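Local coordinates for CRISPR-associated protein, Cse1 family (Acidimicrobium ferrooxidans, PDB 4H3T) that probably serves as the large Cse1 (CasA) subunit of the type I-E CRISPR Cascade complex, helping to recognise invading DNA next to its PAM and to recruit Cas3, at residues A[61-66]-A[235-240]; A[65-70]-A[89-94]; A[410-415]-A[457-462]; A[461-466]-A[489-494]. The protein carries 1 engineered substitution. One frame throughout, in Å; residues are numbered along the deposited sequence.

Contact 1: A[61-66]-A[235-240]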
# COMPACT_ATOMS: atom_id res chain seq x y z
N LEU A 61 10.42 -9.25 6.86
CA LEU A 61 10.12 -10.55 6.21
C LEU A 61 11.37 -11.18 5.58
O LEU A 61 11.54 -12.37 5.64
CB LEU A 61 9.07 -10.35 5.13
CG LEU A 61 7.63 -10.11 5.62
CD1 LEU A 61 6.75 -9.58 4.45
CD2 LEU A 61 7.03 -11.38 6.25
N ALA A 62 12.24 -10.36 4.92
CA ALA A 62 13.48 -10.89 4.38
C ALA A 62 14.30 -11.50 5.51
O ALA A 62 14.92 -12.56 5.34
CB ALA A 62 14.27 -9.79 3.69
N LEU A 63 14.34 -10.82 6.65
CA LEU A 63 15.08 -11.32 7.84
C LEU A 63 14.45 -12.64 8.37
O LEU A 63 15.17 -13.59 8.68
CB LEU A 63 14.94 -10.20 8.83
CG LEU A 63 15.90 -9.90 9.95
CD1 LEU A 63 17.34 -10.51 9.76
CD2 LEU A 63 15.94 -8.39 10.09
N ALA A 64 13.09 -12.73 8.38
CA ALA A 64 12.39 -13.95 8.82
C ALA A 64 12.76 -15.16 7.97
O ALA A 64 13.09 -16.19 8.55
CB ALA A 64 10.89 -13.74 8.81
N TYR A 65 12.75 -15.03 6.62
CA TYR A 65 13.13 -16.16 5.75
C TYR A 65 14.55 -16.67 6.05
O TYR A 65 14.83 -17.89 5.98
CB TYR A 65 13.03 -15.77 4.27
CG TYR A 65 11.64 -15.79 3.72
CD1 TYR A 65 10.97 -16.99 3.50
CD2 TYR A 65 11.06 -14.62 3.23
CE1 TYR A 65 9.73 -17.03 2.85
CE2 TYR A 65 9.84 -14.64 2.58
CZ TYR A 65 9.17 -15.85 2.39
OH TYR A 65 7.92 -15.81 1.78
N ARG A 66 15.46 -15.74 6.39
CA ARG A 66 16.86 -16.09 6.68
C ARG A 66 16.99 -16.67 8.06
O ARG A 66 17.77 -17.63 8.23
CB ARG A 66 17.81 -14.89 6.50
CG ARG A 66 17.88 -14.29 5.08
CD ARG A 66 18.28 -15.35 4.05
NE ARG A 66 19.66 -15.77 4.27
CZ ARG A 66 20.23 -16.87 3.78
NH1 ARG A 66 19.52 -17.74 3.08
NH2 ARG A 66 21.52 -17.10 3.99
N PRO A 235 19.55 -11.51 1.42
CA PRO A 235 19.30 -10.07 1.46
C PRO A 235 20.58 -9.25 1.27
O PRO A 235 21.69 -9.79 1.33
CB PRO A 235 18.71 -9.88 2.86
CG PRO A 235 19.33 -10.94 3.65
CD PRO A 235 19.47 -12.10 2.77
N ALA A 236 20.41 -7.95 1.12
CA ALA A 236 21.48 -7.02 0.81
C ALA A 236 22.66 -7.07 1.81
O ALA A 236 23.81 -6.97 1.37
CB ALA A 236 20.94 -5.60 0.71
N TRP A 237 22.37 -7.21 3.09
CA TRP A 237 23.40 -7.25 4.15
C TRP A 237 24.17 -8.56 4.18
O TRP A 237 25.17 -8.59 4.85
CB TRP A 237 22.84 -6.95 5.56
CG TRP A 237 21.79 -7.89 5.99
CD1 TRP A 237 21.96 -9.18 6.43
CD2 TRP A 237 20.39 -7.68 5.86
NE1 TRP A 237 20.75 -9.72 6.72
CE2 TRP A 237 19.76 -8.85 6.32
CE3 TRP A 237 19.61 -6.59 5.47
CZ2 TRP A 237 18.37 -8.97 6.34
CZ3 TRP A 237 18.23 -6.73 5.49
CH2 TRP A 237 17.64 -7.89 5.98
N GLU A 238 23.77 -9.61 3.43
CA GLU A 238 24.56 -10.83 3.28
C GLU A 238 25.35 -10.74 2.03
O GLU A 238 26.22 -11.54 1.83
CB GLU A 238 23.68 -12.10 3.26
CG GLU A 238 23.01 -12.35 4.60
CD GLU A 238 22.37 -13.70 4.68
OE1 GLU A 238 22.89 -14.65 4.07
OE2 GLU A 238 21.33 -13.82 5.37
N ARG A 239 25.05 -9.80 1.14
CA ARG A 239 25.80 -9.68 -0.11
C ARG A 239 27.01 -8.75 0.11
O ARG A 239 27.12 -8.06 1.12
CB ARG A 239 24.83 -9.15 -1.21
CG ARG A 239 23.67 -10.11 -1.43
CD ARG A 239 22.42 -9.44 -2.08
NE ARG A 239 22.41 -9.73 -3.50
CZ ARG A 239 21.81 -10.76 -4.09
NH1 ARG A 239 21.92 -10.94 -5.39
NH2 ARG A 239 21.06 -11.59 -3.38
N ASP A 240 27.92 -8.77 -0.82
CA ASP A 240 29.03 -7.83 -0.79
C ASP A 240 28.48 -6.39 -0.77
O ASP A 240 27.50 -6.11 -1.49
CB ASP A 240 29.90 -7.97 -2.02
CG ASP A 240 30.69 -9.25 -2.11
OD1 ASP A 240 30.89 -9.90 -1.06
OD2 ASP A 240 31.07 -9.62 -3.23
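The guanidinium of Arg66 receives the carboxylate of Glu238 at its edge, side-on, with one nitrogen for each oxygen. Arg66 NE reaches Glu238 OE2 at 2.8 Å through a nearly straight bond (162° at the hydrogen), and that oxygen lies almost in the guanidinium plane. Arg66 NH2 meets the syn lone pair of Glu238 OE1, also at 2.8 Å, but the bond is more bent (133°), the oxygen being tilted out of the guanidinium plane; the two flat groups are turned 49° against each other. The salt bridge is therefore bidentate without being coplanar. Over one face of the Trp237 indole lies Pro235, two residues earlier in the chain, whose CG sits 3.3 Å above the ring plane, toward the rim. Segment 61-66 of helix 52-68 meets the benzo end of the same ring obliquely: Leu63 CD1 lies 3.9 Å from Trp237 CZ2, and Ala62 CB stands farther off, near CH2. Bends at chi2 and chi3 carry the Arg66 chain past the proline, bringing Arg66 CG to 3.6 Å from Pro235 CD. Beyond the pair, Tyr94 OH hydrogen-bonds both Trp237 NE1 and Glu238 OE2, giving this carboxylate oxygen a second partner. The 235-240 turn thus docks on the side of helix 52-68, with helix 88-98 supplying Tyr94 and Trp98, short helix 254-257 placing Cys255 against Arg66 and Pro235, and helix 32-37 touching Leu63.

Contact 2: A[65-70]-A[89-94]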
# COMPACT_ATOMS: atom_id res chain seq x y z
N TYR A 65 12.75 -15.03 6.62
CA TYR A 65 13.13 -16.16 5.75
C TYR A 65 14.55 -16.67 6.05
O TYR A 65 14.83 -17.89 5.98
CB TYR A 65 13.03 -15.77 4.27
CG TYR A 65 11.64 -15.79 3.72
CD1 TYR A 65 10.97 -16.99 3.50
CD2 TYR A 65 11.06 -14.62 3.23
CE1 TYR A 65 9.73 -17.03 2.85
CE2 TYR A 65 9.84 -14.64 2.58
CZ TYR A 65 9.17 -15.85 2.39
OH TYR A 65 7.92 -15.81 1.78
N ARG A 66 15.46 -15.74 6.39
CA ARG A 66 16.86 -16.09 6.68
C ARG A 66 16.99 -16.67 8.06
O ARG A 66 17.77 -17.63 8.23
CB ARG A 66 17.81 -14.89 6.50
CG ARG A 66 17.88 -14.29 5.08
CD ARG A 66 18.28 -15.35 4.05
NE ARG A 66 19.66 -15.77 4.27
CZ ARG A 66 20.23 -16.87 3.78
NH1 ARG A 66 19.52 -17.74 3.08
NH2 ARG A 66 21.52 -17.10 3.99
N ILE A 67 16.30 -16.10 9.07
CA ILE A 67 16.39 -16.65 10.44
C ILE A 67 15.75 -18.04 10.46
O ILE A 67 16.27 -18.95 11.06
CB ILE A 67 15.71 -15.71 11.47
CG1 ILE A 67 16.53 -14.43 11.72
CG2 ILE A 67 15.46 -16.45 12.78
CD1 ILE A 67 15.72 -13.28 12.34
N LEU A 68 14.55 -18.18 9.88
CA LEU A 68 13.84 -19.46 9.94
C LEU A 68 14.36 -20.49 8.91
O LEU A 68 13.98 -21.67 8.97
CB LEU A 68 12.34 -19.15 9.70
CG LEU A 68 11.71 -18.19 10.75
CD1 LEU A 68 10.31 -17.77 10.32
CD2 LEU A 68 11.63 -18.81 12.12
N ARG A 69 15.18 -20.05 7.91
CA ARG A 69 15.69 -20.92 6.84
C ARG A 69 14.47 -21.57 6.20
O ARG A 69 14.45 -22.72 5.88
CB ARG A 69 16.71 -21.93 7.38
CG ARG A 69 17.88 -21.16 8.01
CD ARG A 69 19.08 -21.99 8.41
NE ARG A 69 19.63 -22.76 7.29
CZ ARG A 69 20.37 -22.28 6.29
NH1 ARG A 69 20.82 -23.10 5.33
NH2 ARG A 69 20.67 -20.98 6.23
N GLY A 70 13.48 -20.76 5.94
CA GLY A 70 12.23 -21.26 5.42
C GLY A 70 11.16 -20.27 5.77
O GLY A 70 11.48 -19.13 6.10
N ASP A 89 16.85 -18.90 20.04
CA ASP A 89 18.14 -19.47 19.65
C ASP A 89 18.38 -19.28 18.14
O ASP A 89 19.49 -18.92 17.74
CB ASP A 89 18.23 -20.97 20.02
CG ASP A 89 18.31 -21.31 21.51
OD1 ASP A 89 18.62 -20.41 22.33
OD2 ASP A 89 18.11 -22.51 21.85
N ALA A 90 17.33 -19.44 17.30
CA ALA A 90 17.46 -19.23 15.86
C ALA A 90 17.78 -17.76 15.56
O ALA A 90 18.61 -17.44 14.69
CB ALA A 90 16.18 -19.62 15.15
N ILE A 91 17.11 -16.88 16.31
CA ILE A 91 17.24 -15.43 16.17
C ILE A 91 18.62 -15.01 16.58
O ILE A 91 19.31 -14.34 15.81
CB ILE A 91 16.15 -14.67 17.02
CG1 ILE A 91 14.71 -15.00 16.52
CG2 ILE A 91 16.40 -13.14 16.94
CD1 ILE A 91 13.66 -14.76 17.50
N ASP A 92 19.07 -15.45 17.76
CA ASP A 92 20.39 -15.07 18.27
C ASP A 92 21.54 -15.71 17.47
O ASP A 92 22.53 -15.03 17.24
CB ASP A 92 20.52 -15.36 19.78
CG ASP A 92 19.70 -14.38 20.62
OD1 ASP A 92 19.48 -13.22 20.16
OD2 ASP A 92 19.23 -14.77 21.71
N ASP A 93 21.39 -16.93 16.94
CA ASP A 93 22.43 -17.48 16.06
C ASP A 93 22.56 -16.63 14.78
O ASP A 93 23.67 -16.35 14.34
CB ASP A 93 22.11 -18.95 15.66
CG ASP A 93 22.23 -19.97 16.75
OD1 ASP A 93 22.82 -19.64 17.83
OD2 ASP A 93 21.71 -21.11 16.56
N TYR A 94 21.44 -16.19 14.21
CA TYR A 94 21.50 -15.37 12.99
C TYR A 94 22.19 -14.03 13.28
O TYR A 94 23.13 -13.68 12.57
CB TYR A 94 20.11 -15.17 12.37
CG TYR A 94 20.16 -14.45 11.05
CD1 TYR A 94 20.42 -15.14 9.86
CD2 TYR A 94 20.03 -13.07 10.98
CE1 TYR A 94 20.51 -14.47 8.66
CE2 TYR A 94 20.22 -12.39 9.80
CZ TYR A 94 20.41 -13.08 8.63
OH TYR A 94 20.51 -12.37 7.46
O HOH W 1 18.85 -18.94 12.11
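Tyr94 reaches from helix 88-98 across Ile67 and Arg66 of helix 52-68, and can be followed atom by atom. Tyr94 CB lies 3.7 Å from Ile67 CG1, and that isoleucine carbon also lies against Tyr94 CG and CD2. With CG anti to the backbone N (chi1 -174°), the ring runs on toward Arg66. On the way Tyr94 CD1 comes to 4.0 Å from the backbone oxygen Arg66 O. Tyr94 CE1 then approaches Arg66 CB to 3.5 Å, obliquely, and CZ follows slightly farther from that carbon. At the tip, Tyr94 OH passes the aliphatic start of Arg66, 4.0 Å from its CG, and then leaves the two helices to hydrogen-bond Glu238 and Trp237. A phenylalanine here would keep most of the packing but would probably leave Trp237 NE1 without its hydrogen-bond acceptor and one Glu238 oxygen with a partner fewer. The other branch of Ile67 works on the preceding turn: its CG2 lies 4.0 Å from Ala90 CB and 4.1 Å from Ile91 CG1. Beside this apolar patch one water donates to both backbones, at 2.8 Å to Ile67 O and 3.0 Å to Ala90 O, bridging carbonyls that cannot bond each other directly. Two helices, separated in sequence by helix 74-82, are thereby packed at the very end of the first. That end closes in the manner of a Schellman motif, with Arg69 at positive phi and Gly70 N returning to Tyr65 O.

Contact 3: A[410-415]-A[457-462]. Engineered in segment 457-462: Ile459 (natural residue Leu).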
# COMPACT_ATOMS: atom_id res chain seq x y z
N ALA A 410 -22.44 2.74 -6.04
CA ALA A 410 -22.08 3.58 -7.20
C ALA A 410 -23.35 3.99 -8.01
O ALA A 410 -23.48 5.15 -8.37
CB ALA A 410 -21.06 2.88 -8.08
N HIS A 411 -24.33 3.10 -8.15
CA HIS A 411 -25.56 3.44 -8.83
C HIS A 411 -26.38 4.39 -7.99
O HIS A 411 -26.98 5.28 -8.56
CB HIS A 411 -26.43 2.21 -9.19
CG HIS A 411 -25.86 1.38 -10.30
ND1 HIS A 411 -26.01 0.02 -10.32
CD2 HIS A 411 -25.18 1.74 -11.40
CE1 HIS A 411 -25.37 -0.41 -11.39
NE2 HIS A 411 -24.86 0.59 -12.07
N ALA A 412 -26.40 4.26 -6.66
CA ALA A 412 -27.14 5.23 -5.82
C ALA A 412 -26.48 6.61 -5.91
O ALA A 412 -27.17 7.65 -5.92
CB ALA A 412 -27.20 4.76 -4.37
N ALA A 413 -25.15 6.64 -5.94
CA ALA A 413 -24.43 7.94 -6.05
C ALA A 413 -24.75 8.63 -7.39
O ALA A 413 -24.94 9.82 -7.43
CB ALA A 413 -22.92 7.71 -5.94
N GLN A 414 -24.83 7.86 -8.46
CA GLN A 414 -25.15 8.36 -9.79
C GLN A 414 -26.60 8.83 -9.81
O GLN A 414 -26.87 9.93 -10.28
CB GLN A 414 -24.92 7.27 -10.80
CG GLN A 414 -25.04 7.75 -12.27
CD GLN A 414 -24.89 6.65 -13.30
OE1 GLN A 414 -24.44 5.53 -13.01
NE2 GLN A 414 -25.34 6.93 -14.52
N ALA A 415 -27.54 8.05 -9.24
CA ALA A 415 -28.94 8.46 -9.15
C ALA A 415 -29.12 9.81 -8.44
O ALA A 415 -29.96 10.63 -8.81
CB ALA A 415 -29.76 7.41 -8.46
N GLU A 457 -19.59 12.00 -3.71
CA GLU A 457 -18.57 11.85 -2.66
C GLU A 457 -19.20 11.89 -1.27
O GLU A 457 -18.77 11.17 -0.37
CB GLU A 457 -17.44 12.88 -2.77
CG GLU A 457 -16.55 12.67 -3.98
CD GLU A 457 -15.90 11.31 -4.06
OE1 GLU A 457 -15.60 10.69 -3.00
OE2 GLU A 457 -15.73 10.82 -5.19
N GLU A 458 -20.20 12.70 -1.07
CA GLU A 458 -20.86 12.74 0.24
C GLU A 458 -21.54 11.37 0.59
O GLU A 458 -21.40 10.89 1.70
CB GLU A 458 -21.90 13.87 0.30
CG GLU A 458 -22.42 14.05 1.71
CD GLU A 458 -23.06 15.40 1.95
OE1 GLU A 458 -23.28 16.18 0.99
OE2 GLU A 458 -23.44 15.64 3.12
N ILE A 459 -22.28 10.75 -0.33
CA ILE A 459 -22.86 9.45 -0.02
C ILE A 459 -21.74 8.39 0.21
O ILE A 459 -21.86 7.58 1.11
CB ILE A 459 -23.92 8.98 -1.04
CG1 ILE A 459 -24.77 7.86 -0.39
CG2 ILE A 459 -23.33 8.53 -2.39
CD1 ILE A 459 -25.84 7.25 -1.15
N TYR A 460 -20.64 8.41 -0.54
CA TYR A 460 -19.57 7.45 -0.27
C TYR A 460 -19.02 7.62 1.16
O TYR A 460 -18.75 6.62 1.84
CB TYR A 460 -18.44 7.57 -1.32
CG TYR A 460 -18.83 6.95 -2.63
CD1 TYR A 460 -19.16 5.60 -2.71
CD2 TYR A 460 -18.75 7.67 -3.82
CE1 TYR A 460 -19.36 4.98 -3.94
CE2 TYR A 460 -19.07 7.07 -5.05
CZ TYR A 460 -19.40 5.72 -5.08
OH TYR A 460 -19.56 4.95 -6.19
N GLY A 461 -18.89 8.88 1.63
CA GLY A 461 -18.38 9.13 2.97
C GLY A 461 -19.34 8.53 4.01
O GLY A 461 -18.91 7.90 4.95
N ARG A 462 -20.66 8.70 3.78
CA ARG A 462 -21.70 8.14 4.64
C ARG A 462 -21.77 6.62 4.58
O ARG A 462 -22.16 6.01 5.56
CB ARG A 462 -23.07 8.71 4.24
CG ARG A 462 -23.21 10.17 4.69
CD ARG A 462 -23.76 10.28 6.10
NE ARG A 462 -25.20 9.98 6.11
CZ ARG A 462 -26.16 10.83 5.75
NH1 ARG A 462 -25.86 12.08 5.39
NH2 ARG A 462 -27.42 10.44 5.73
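Ala410, Ala412 and Ala413 form a small-residue surface against Ile459 and Tyr460 in what is consistent with the C-terminal helical bundle of Cse1 proteins. The short helix axes come within 9.4 Å and run roughly antiparallel, at 142°. On the 410-415 side the contact is made by alanines, which present only methyl groups.

Apolar contacts carry the middle. Ile459, an engineered substitution for leucine, sends its CG2 branch to 3.7 Å from Ala413 CB. That branch lies between the backbone N and the carbonyl carbon, while CG1 is anti to the N (chi1 -162°), which carries CD1 to the flank of Ala412, 4.3 Å from its CB. Tyr460 adds aromatic cover: its CE2 is 4.0 Å from Ala413 CB, approached obliquely, so the one methyl touches both an aliphatic branch and a ring, which reach it from directions roughly at right angles. The loop residues Gln325 and Trp327 also pack on the tyrosine.

Charged interactions reach outside the two segments. The Tyr460 ring makes a cation-pi contact with Arg328, whose guanidinium also forms a salt bridge with Glu457. Substituting an alanine for Tyr460 would probably open a gap beside Ala413 and leave Arg328 without its aromatic partner. The phenol oxygen ends tight against the start of the other segment: Tyr460 OH sits 3.0 Å from Ala410 CA and 3.2 Å from Ala410 CB.

Contact 4: A[461-466]-A[489-494]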
# COMPACT_ATOMS: atom_id res chain seq x y z
N GLY A 461 -18.89 8.88 1.63
CA GLY A 461 -18.38 9.13 2.97
C GLY A 461 -19.34 8.53 4.01
O GLY A 461 -18.91 7.90 4.95
N ARG A 462 -20.66 8.70 3.78
CA ARG A 462 -21.70 8.14 4.64
C ARG A 462 -21.77 6.62 4.58
O ARG A 462 -22.16 6.01 5.56
CB ARG A 462 -23.07 8.71 4.24
CG ARG A 462 -23.21 10.17 4.69
CD ARG A 462 -23.76 10.28 6.10
NE ARG A 462 -25.20 9.98 6.11
CZ ARG A 462 -26.16 10.83 5.75
NH1 ARG A 462 -25.86 12.08 5.39
NH2 ARG A 462 -27.42 10.44 5.73
N LEU A 463 -21.39 6.00 3.47
CA LEU A 463 -21.46 4.52 3.33
C LEU A 463 -20.17 3.85 3.76
O LEU A 463 -20.12 2.61 3.79
CB LEU A 463 -21.81 4.14 1.86
CG LEU A 463 -23.19 4.53 1.40
CD1 LEU A 463 -23.40 4.13 -0.04
CD2 LEU A 463 -24.31 3.92 2.30
N ASP A 464 -19.16 4.62 4.18
CA ASP A 464 -17.88 4.01 4.50
C ASP A 464 -17.98 3.06 5.71
O ASP A 464 -17.65 1.89 5.57
CB ASP A 464 -16.80 5.08 4.71
CG ASP A 464 -15.41 4.53 5.01
OD1 ASP A 464 -14.85 3.78 4.16
OD2 ASP A 464 -14.94 4.75 6.08
N ALA A 465 -18.43 3.53 6.86
CA ALA A 465 -18.49 2.67 8.06
C ALA A 465 -19.55 1.55 7.88
O ALA A 465 -19.19 0.38 8.05
CB ALA A 465 -18.76 3.52 9.32
N PRO A 466 -20.71 1.84 7.24
CA PRO A 466 -21.66 0.75 6.94
C PRO A 466 -21.12 -0.30 5.97
O PRO A 466 -21.35 -1.48 6.20
CB PRO A 466 -22.82 1.51 6.30
CG PRO A 466 -22.78 2.82 6.90
CD PRO A 466 -21.36 3.15 7.02
N ALA A 489 -31.44 -1.95 1.45
CA ALA A 489 -32.25 -1.05 2.29
C ALA A 489 -31.39 0.04 2.97
O ALA A 489 -31.85 1.17 3.10
CB ALA A 489 -33.02 -1.85 3.35
N LEU A 490 -30.18 -0.28 3.46
CA LEU A 490 -29.32 0.74 4.08
C LEU A 490 -28.94 1.83 3.05
O LEU A 490 -29.12 3.03 3.30
CB LEU A 490 -28.08 0.06 4.68
CG LEU A 490 -27.17 0.96 5.50
CD1 LEU A 490 -26.50 0.15 6.63
CD2 LEU A 490 -26.18 1.77 4.58
N VAL A 491 -28.50 1.43 1.87
CA VAL A 491 -28.08 2.41 0.87
C VAL A 491 -29.26 3.30 0.43
O VAL A 491 -29.08 4.50 0.31
CB VAL A 491 -27.41 1.71 -0.33
CG1 VAL A 491 -27.18 2.68 -1.49
CG2 VAL A 491 -26.10 1.06 0.08
N GLU A 492 -30.45 2.72 0.24
CA GLU A 492 -31.62 3.52 -0.13
C GLU A 492 -31.95 4.56 0.92
O GLU A 492 -32.31 5.68 0.55
CB GLU A 492 -32.89 2.65 -0.29
CG GLU A 492 -32.97 1.84 -1.57
CD GLU A 492 -34.41 1.40 -1.79
OE1 GLU A 492 -34.77 0.30 -1.30
OE2 GLU A 492 -35.21 2.24 -2.28
N ALA A 493 -31.95 4.15 2.19
CA ALA A 493 -32.24 5.05 3.32
C ALA A 493 -31.22 6.20 3.38
O ALA A 493 -31.62 7.35 3.52
CB ALA A 493 -32.26 4.27 4.64
N VAL A 494 -29.93 5.93 3.15
CA VAL A 494 -28.93 6.99 3.14
C VAL A 494 -29.18 7.89 1.93
O VAL A 494 -29.22 9.10 2.07
CB VAL A 494 -27.49 6.43 3.18
CG1 VAL A 494 -26.46 7.55 2.99
CG2 VAL A 494 -27.25 5.69 4.49
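Two successive helices of the C-terminal bundle, 445-473 and 481-504, pack here as the arms of an antiparallel hairpin, consistent with the helical bundle expected of a Cse1 subunit. The evidence is an angle of 153° between the segment directions and a closest axis approach of 10.8 Å, a separation filled by branched aliphatic side chains.

Leu463 carries the middle. With CG beside its backbone N (chi1 -67°) and an extended end, it brings CD2 among three partners: 3.6 Å from Leu490 CD2, 4.0 Å from Val491 CG2 and 4.1 Å from Val494 CG2. Leu463 and Leu490 run side by side, pointing opposite ways, so that their methyls overlap, whereas Val491 lies nearly perpendicular to the Leu463 chain. One turn on, Pro466 CB rests 3.8 Å from Leu490 CD2, which is thus shared between the leucine and the proline. The helix is kinked at this point, where the N atoms of Ala465 and Pro466 lack bonds to the preceding turn; the proline has no N-H to give.

Toward the solvent side, Arg462 CB meets Val494 CG1 at 3.8 Å. In one of its two conformers the arginine chain bends past that methyl and NH2 forms a salt bridge with Asp497, farther along the partner helix; in the other this is not established. Behind the hairpin, helix 397-415 closes the buried side, with Ala409 against Leu463 and both Phe408 and Ala412 against Val491, while helix 511-532 touches helix 481-504, with Leu525 against Glu492 and Arg529 in a salt bridge with it.

How the contacts relate
The four contacts form two pairs on opposite sides of the chain's centre. Contacts 1 and 2, with centres 11 Å apart, share Tyr65 and Arg66 of helix 52-68 and are joined through Tyr94, whose OH lies 2.7 Å from Glu238 OE2; Leu63 CD1 also packs 3.4 Å from Tyr94 CE2. Contacts 3 and 4, centred 9 Å apart, use overlapping parts of helix 445-473, sharing Gly461 and Arg462, and meet where Ala412 CB lies 3.5 Å from Val491 CG1. Between the pairs, centres are 46 to 50 Å and nearest atoms about 25 to 35 Å apart. A bound glycerol, probably from the crystallisation liquor, lies about 4 Å from the Trp237 side chain of contact 1.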